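Side-chain contacts in AA9 family lytic polysaccharide monooxygenase B (Heterobasidion irregulare TC 32-1, PDB 5NNS), which uses copper and either oxygen or hydrogen peroxide to cleave polysaccharide chains oxidatively at glycosidic bonds, giving C1-oxidised products: residues A99-L104 against N148-H153; V87-C92 against L173-G178. All blocks are in the same frame, centred on the assembly; numbering follows the deposited sequence.

After the earlier strands of both sheets, the chain enters strand 85-91, which supplies residues 87-92 of contact 2. It then passes through the loop containing 99-104, the first half of contact 1, and enters strand 106-116. Strand 147-157 brings 148-153 back to that loop, closing contact 1. The chain next turns into strand 165-176, where 173-178 closes contact 2, so that contact 1 is nested inside the longer loop. Strand 147-157 lies between the two strands of contact 2 and bonds to both, for instance through Arg152 O to Tyr88 N and Tyr149 O to Leu173 N. Contact 1 packs a loop onto one face of this sheet; contact 2 links side chains on the opposite face.

Contact 1 of 2, residues A99-L104 against N148-H153; sequences ATTSSL and NYILRH
Ile150 is the hub of this small, buried interface, touched by Leu104 and by Thr101. The CD1 methyl of Leu104 makes the closer approach, lying 4.0 Å from CG1 of Ile150, and the two side chains cross at about a right angle, so they meet at one point rather than lying alongside each other. With CG1 of Ile150 anti to the carbonyl carbon (chi1 -59°), this methylene faces the loop. Thr101 adds a looser touch to the same atom, its CG2 methyl standing 4.4 Å from Ile150 CG1.

Polar interactions shape the loop rather than bridge the gap. Thr100 O accepts two bonds, from Ser103 N at 3.1 Å and from Ser103 OG at 2.7 Å, which pin the 3-10 turn at 101-103; Leu104 N bonds to Thr101 O just behind it. The hydroxyl of Thr101 is hydrogen-bonded to Ser48 OG, while its methyl is given to the apolar side.

The loop between strands 85-91 and 106-116 thus folds over one face of the mixed sheet in this AA9 domain. Beside it, Trp106 of strand 106-116 packs on Ile150, and the Cys49-Cys170 disulfide joins in, Cys49 meeting Thr101 and Cys170 of strand 165-176 meeting Ile150.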
loop_
_atom_site.group_PDB
_atom_site.type_symbol
_atom_site.label_atom_id
_atom_site.label_comp_id
_atom_site.label_asym_id
_atom_site.label_seq_id
_atom_site.Cartn_x
_atom_site.Cartn_y
_atom_site.Cartn_z
ATOM N N ALA A 99 -15.432 -5.644 -6.962
ATOM C CA ALA A 99 -15.105 -4.225 -7.134
ATOM C C ALA A 99 -13.921 -4.036 -8.072
ATOM O O ALA A 99 -12.941 -4.774 -7.986
ATOM C CB ALA A 99 -14.800 -3.590 -5.783
ATOM N N THR A 100 -14.025 -3.053 -8.965
ATOM C CA THR A 100 -12.891 -2.597 -9.776
ATOM C C THR A 100 -12.098 -1.617 -8.904
ATOM O O THR A 100 -12.602 -0.542 -8.559
ATOM C CB THR A 100 -13.365 -1.913 -11.085
ATOM O OG1 THR A 100 -14.185 -2.816 -11.829
ATOM C CG2 THR A 100 -12.189 -1.513 -11.959
ATOM N N THR A 101 -10.875 -1.997 -8.533
ATOM C CA THR A 101 -10.108 -1.251 -7.521
ATOM C C THR A 101 -9.634 0.120 -8.033
ATOM O O THR A 101 -9.472 1.059 -7.241
ATOM C CB THR A 101 -8.916 -2.067 -6.960
ATOM O OG1 THR A 101 -8.002 -2.389 -8.008
ATOM C CG2 THR A 101 -9.405 -3.356 -6.277
ATOM N N SER A 102 -9.443 0.230 -9.352
ATOM C CA SER A 102 -9.093 1.501 -10.002
ATOM C C SER A 102 -10.198 2.567 -9.955
ATOM O O SER A 102 -9.914 3.745 -10.187
ATOM C CB SER A 102 -8.683 1.266 -11.461
ATOM O OG SER A 102 -9.737 0.672 -12.200
ATOM N N SER A 103 -11.438 2.162 -9.669
ATOM C CA SER A 103 -12.561 3.095 -9.547
ATOM C C SER A 103 -12.822 3.572 -8.120
ATOM O O SER A 103 -13.693 4.412 -7.913
ATOM C CB SER A 103 -13.838 2.450 -10.099
ATOM O OG SER A 103 -14.300 1.422 -9.240
ATOM N N LEU A 104 -12.079 3.056 -7.141
ATOM C CA LEU A 104 -12.372 3.342 -5.738
ATOM C C LEU A 104 -11.780 4.668 -5.284
ATOM O O LEU A 104 -10.899 5.239 -5.942
ATOM C CB LEU A 104 -11.874 2.209 -4.836
ATOM C CG LEU A 104 -12.353 0.800 -5.222
ATOM C CD1 LEU A 104 -11.822 -0.220 -4.225
ATOM C CD2 LEU A 104 -13.874 0.725 -5.324
ATOM N N ASN A 148 -16.985 -2.794 3.890
ATOM C CA ASN A 148 -16.055 -3.586 3.104
ATOM C C ASN A 148 -14.998 -2.650 2.523
ATOM O O ASN A 148 -15.340 -1.652 1.869
ATOM C CB ASN A 148 -16.805 -4.307 1.990
ATOM C CG ASN A 148 -17.958 -5.143 2.515
ATOM O OD1 ASN A 148 -17.796 -5.918 3.461
ATOM N ND2 ASN A 148 -19.132 -4.988 1.905
ATOM N N TYR A 149 -13.728 -2.970 2.781
ATOM C CA TYR A 149 -12.594 -2.123 2.405
ATOM C C TYR A 149 -11.448 -2.926 1.803
ATOM O O TYR A 149 -11.204 -4.071 2.207
ATOM C CB TYR A 149 -12.031 -1.403 3.632
ATOM C CG TYR A 149 -12.930 -0.374 4.255
ATOM C CD1 TYR A 149 -13.905 -0.745 5.176
ATOM C CD2 TYR A 149 -12.786 0.985 3.955
ATOM C CE1 TYR A 149 -14.726 0.198 5.771
ATOM C CE2 TYR A 149 -13.604 1.940 4.542
ATOM C CZ TYR A 149 -14.573 1.541 5.453
ATOM O OH TYR A 149 -15.385 2.480 6.041
ATOM N N ILE A 150 -10.735 -2.314 0.857
ATOM C CA ILE A 150 -9.402 -2.782 0.486
ATOM C C ILE A 150 -8.390 -2.148 1.443
ATOM O O ILE A 150 -8.533 -0.981 1.802
ATOM C CB ILE A 150 -9.018 -2.382 -0.953
ATOM C CG1 ILE A 150 -10.012 -2.951 -1.973
ATOM C CG2 ILE A 150 -7.598 -2.840 -1.276
ATOM C CD1 ILE A 150 -10.119 -4.466 -1.995
ATOM N N LEU A 151 -7.389 -2.927 1.852
ATOM C CA LEU A 151 -6.230 -2.436 2.594
ATOM C C LEU A 151 -5.031 -2.558 1.671
ATOM O O LEU A 151 -4.696 -3.664 1.236
ATOM C CB LEU A 151 -5.986 -3.278 3.849
ATOM C CG LEU A 151 -4.731 -2.959 4.678
ATOM C CD1 LEU A 151 -4.861 -1.581 5.305
ATOM C CD2 LEU A 151 -4.490 -4.022 5.745
ATOM N N ARG A 152 -4.371 -1.430 1.414
ATOM C CA ARG A 152 -3.363 -1.321 0.370
ATOM C C ARG A 152 -2.020 -0.897 0.967
ATOM O O ARG A 152 -1.942 0.150 1.615
ATOM C CB ARG A 152 -3.836 -0.303 -0.678
ATOM C CG ARG A 152 -2.762 0.196 -1.640
ATOM C CD ARG A 152 -3.353 1.038 -2.751
ATOM N NE ARG A 152 -2.446 1.144 -3.892
ATOM C CZ ARG A 152 -1.480 2.055 -4.035
ATOM N NH1 ARG A 152 -1.254 2.979 -3.105
ATOM N NH2 ARG A 152 -0.733 2.039 -5.134
ATOM N N HIS A 153 -0.975 -1.701 0.738
ATOM C CA HIS A 153 0.398 -1.345 1.138
ATOM C C HIS A 153 1.207 -0.996 -0.097
ATOM O O HIS A 153 1.096 -1.672 -1.119
ATOM C CB HIS A 153 1.075 -2.488 1.891
ATOM C CG HIS A 153 0.478 -2.750 3.235
ATOM N ND1 HIS A 153 -0.682 -3.470 3.402
ATOM C CD2 HIS A 153 0.867 -2.368 4.475
ATOM C CE1 HIS A 153 -0.982 -3.525 4.688
ATOM N NE2 HIS A 153 -0.055 -2.870 5.363
#

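Contact 2 of 2, residues V87-C92 against L173-G178; sequences VYMANC and LIVTGG
Met89 reaches Leu173 and Val175 with the last atom of its side chain. Its CE methyl is 4.2 Å from CD1 of Leu173 and 4.2 Å from CG2 of Val175; with those two methyls 4.5 Å from each other, the three form a nearly equilateral cluster. The chain of Met89 is extended about CB-CG and then bends at the sulfur (chi3 78°), a turn that directs CE toward strand 165-176. Leu173 meets it at about a right angle, offering one branch of its isopropyl end. On Val175 the touching branch is CG2; CG1 is anti to the backbone N (chi1 175°), which leaves CG2 beside the N.

AA9 enzymes have an immunoglobulin-like beta-sandwich fold, and this cluster lies on the face of the mixed sheet that probably looks into its core. Strands 85-91 and 165-176 are not neighbours in the mixed sheet: strand 147-157 runs between them, antiparallel to both. The side chain of Met89 lies over this middle strand and packs against Tyr149 and Leu151, which point to the same face of the sheet. Tyr149 also touches Val175, and Leu151 touches Leu173, continuing the apolar layer across three strands. At the margins, Phe107 and Leu144 press on Met89, while Ala63 of strand 63-66 and Ile140 flank Leu173.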
loop_
_atom_site.group_PDB
_atom_site.type_symbol
_atom_site.label_atom_id
_atom_site.label_comp_id
_atom_site.label_asym_id
_atom_site.label_seq_id
_atom_site.Cartn_x
_atom_site.Cartn_y
_atom_site.Cartn_z
ATOM N N VAL A 87 0.409 3.314 3.522
ATOM C CA VAL A 87 -0.709 2.399 3.717
ATOM C C VAL A 87 -1.998 3.154 3.403
ATOM O O VAL A 87 -2.271 4.201 3.984
ATOM C CB VAL A 87 -0.719 1.806 5.138
ATOM C CG1 VAL A 87 -1.756 0.695 5.253
ATOM C CG2 VAL A 87 0.670 1.278 5.490
ATOM N N TYR A 88 -2.755 2.631 2.441
ATOM C CA TYR A 88 -4.021 3.209 2.006
ATOM C C TYR A 88 -5.162 2.259 2.345
ATOM O O TYR A 88 -4.959 1.045 2.516
ATOM C CB TYR A 88 -4.035 3.415 0.485
ATOM C CG TYR A 88 -3.231 4.573 -0.068
ATOM C CD1 TYR A 88 -1.849 4.474 -0.242
ATOM C CD2 TYR A 88 -3.857 5.759 -0.475
ATOM C CE1 TYR A 88 -1.112 5.523 -0.779
ATOM C CE2 TYR A 88 -3.125 6.814 -1.014
ATOM C CZ TYR A 88 -1.756 6.689 -1.164
ATOM O OH TYR A 88 -1.026 7.730 -1.695
ATOM N N MET A 89 -6.366 2.818 2.413
ATOM C CA MET A 89 -7.590 2.029 2.366
ATOM C C MET A 89 -8.609 2.665 1.423
ATOM O O MET A 89 -8.511 3.845 1.079
ATOM C CB MET A 89 -8.203 1.896 3.753
ATOM C CG MET A 89 -7.375 1.114 4.755
ATOM S SD MET A 89 -8.194 1.208 6.356
ATOM C CE MET A 89 -9.504 0.007 6.129
ATOM N N ALA A 90 -9.585 1.861 1.018
ATOM C CA ALA A 90 -10.681 2.315 0.171
ATOM C C ALA A 90 -11.917 1.492 0.455
ATOM O O ALA A 90 -11.834 0.272 0.533
ATOM C CB ALA A 90 -10.305 2.174 -1.296
ATOM N N ASN A 91 -13.058 2.166 0.586
ATOM C CA ASN A 91 -14.357 1.503 0.679
ATOM C C ASN A 91 -14.668 0.874 -0.676
ATOM O O ASN A 91 -14.552 1.530 -1.705
ATOM C CB ASN A 91 -15.449 2.513 1.059
ATOM C CG ASN A 91 -16.688 1.854 1.644
ATOM O OD1 ASN A 91 -17.247 0.914 1.069
ATOM N ND2 ASN A 91 -17.129 2.355 2.795
ATOM N N CYS A 92 -15.050 -0.400 -0.668
ATOM C CA CYS A 92 -15.410 -1.112 -1.898
ATOM C C CYS A 92 -16.804 -0.741 -2.429
ATOM O O CYS A 92 -17.113 -1.022 -3.590
ATOM C CB CYS A 92 -15.310 -2.627 -1.683
ATOM S SG CYS A 92 -13.627 -3.200 -1.356
ATOM N N LEU A 173 -10.770 -6.566 3.293
ATOM C CA LEU A 173 -11.195 -6.596 4.690
ATOM C C LEU A 173 -12.706 -6.432 4.815
ATOM O O LEU A 173 -13.352 -5.846 3.945
ATOM C CB LEU A 173 -10.532 -5.477 5.494
ATOM C CG LEU A 173 -9.015 -5.321 5.464
ATOM C CD1 LEU A 173 -8.630 -4.097 6.280
ATOM C CD2 LEU A 173 -8.319 -6.568 5.982
ATOM N N ILE A 174 -13.252 -6.967 5.902
ATOM C CA ILE A 174 -14.570 -6.597 6.396
ATOM C C ILE A 174 -14.319 -5.877 7.720
ATOM O O ILE A 174 -13.876 -6.491 8.687
ATOM C CB ILE A 174 -15.490 -7.827 6.585
ATOM C CG1 ILE A 174 -15.693 -8.549 5.243
ATOM C CG2 ILE A 174 -16.842 -7.399 7.150
ATOM C CD1 ILE A 174 -16.342 -9.917 5.348
ATOM N N VAL A 175 -14.570 -4.568 7.743
ATOM C CA VAL A 175 -14.350 -3.749 8.931
ATOM C C VAL A 175 -15.637 -3.715 9.745
ATOM O O VAL A 175 -16.689 -3.347 9.226
ATOM C CB VAL A 175 -13.886 -2.323 8.555
ATOM C CG1 VAL A 175 -13.782 -1.427 9.782
ATOM C CG2 VAL A 175 -12.545 -2.387 7.835
ATOM N N THR A 176 -15.543 -4.108 11.015
ATOM C CA THR A 176 -16.689 -4.157 11.927
ATOM C C THR A 176 -16.520 -3.111 13.024
ATOM O O THR A 176 -15.429 -2.580 13.218
ATOM C CB THR A 176 -16.827 -5.551 12.572
ATOM O OG1 THR A 176 -15.702 -5.807 13.426
ATOM C CG2 THR A 176 -16.912 -6.641 11.502
ATOM N N GLY A 177 -17.603 -2.821 13.742
ATOM C CA GLY A 177 -17.576 -1.835 14.820
ATOM C C GLY A 177 -17.376 -0.433 14.276
ATOM O O GLY A 177 -18.031 -0.044 13.311
ATOM N N GLY A 178 -16.467 0.320 14.889
ATOM C CA GLY A 178 -16.156 1.678 14.455
ATOM C C GLY A 178 -17.042 2.736 15.079
ATOM O O GLY A 178 -17.749 2.470 16.044
#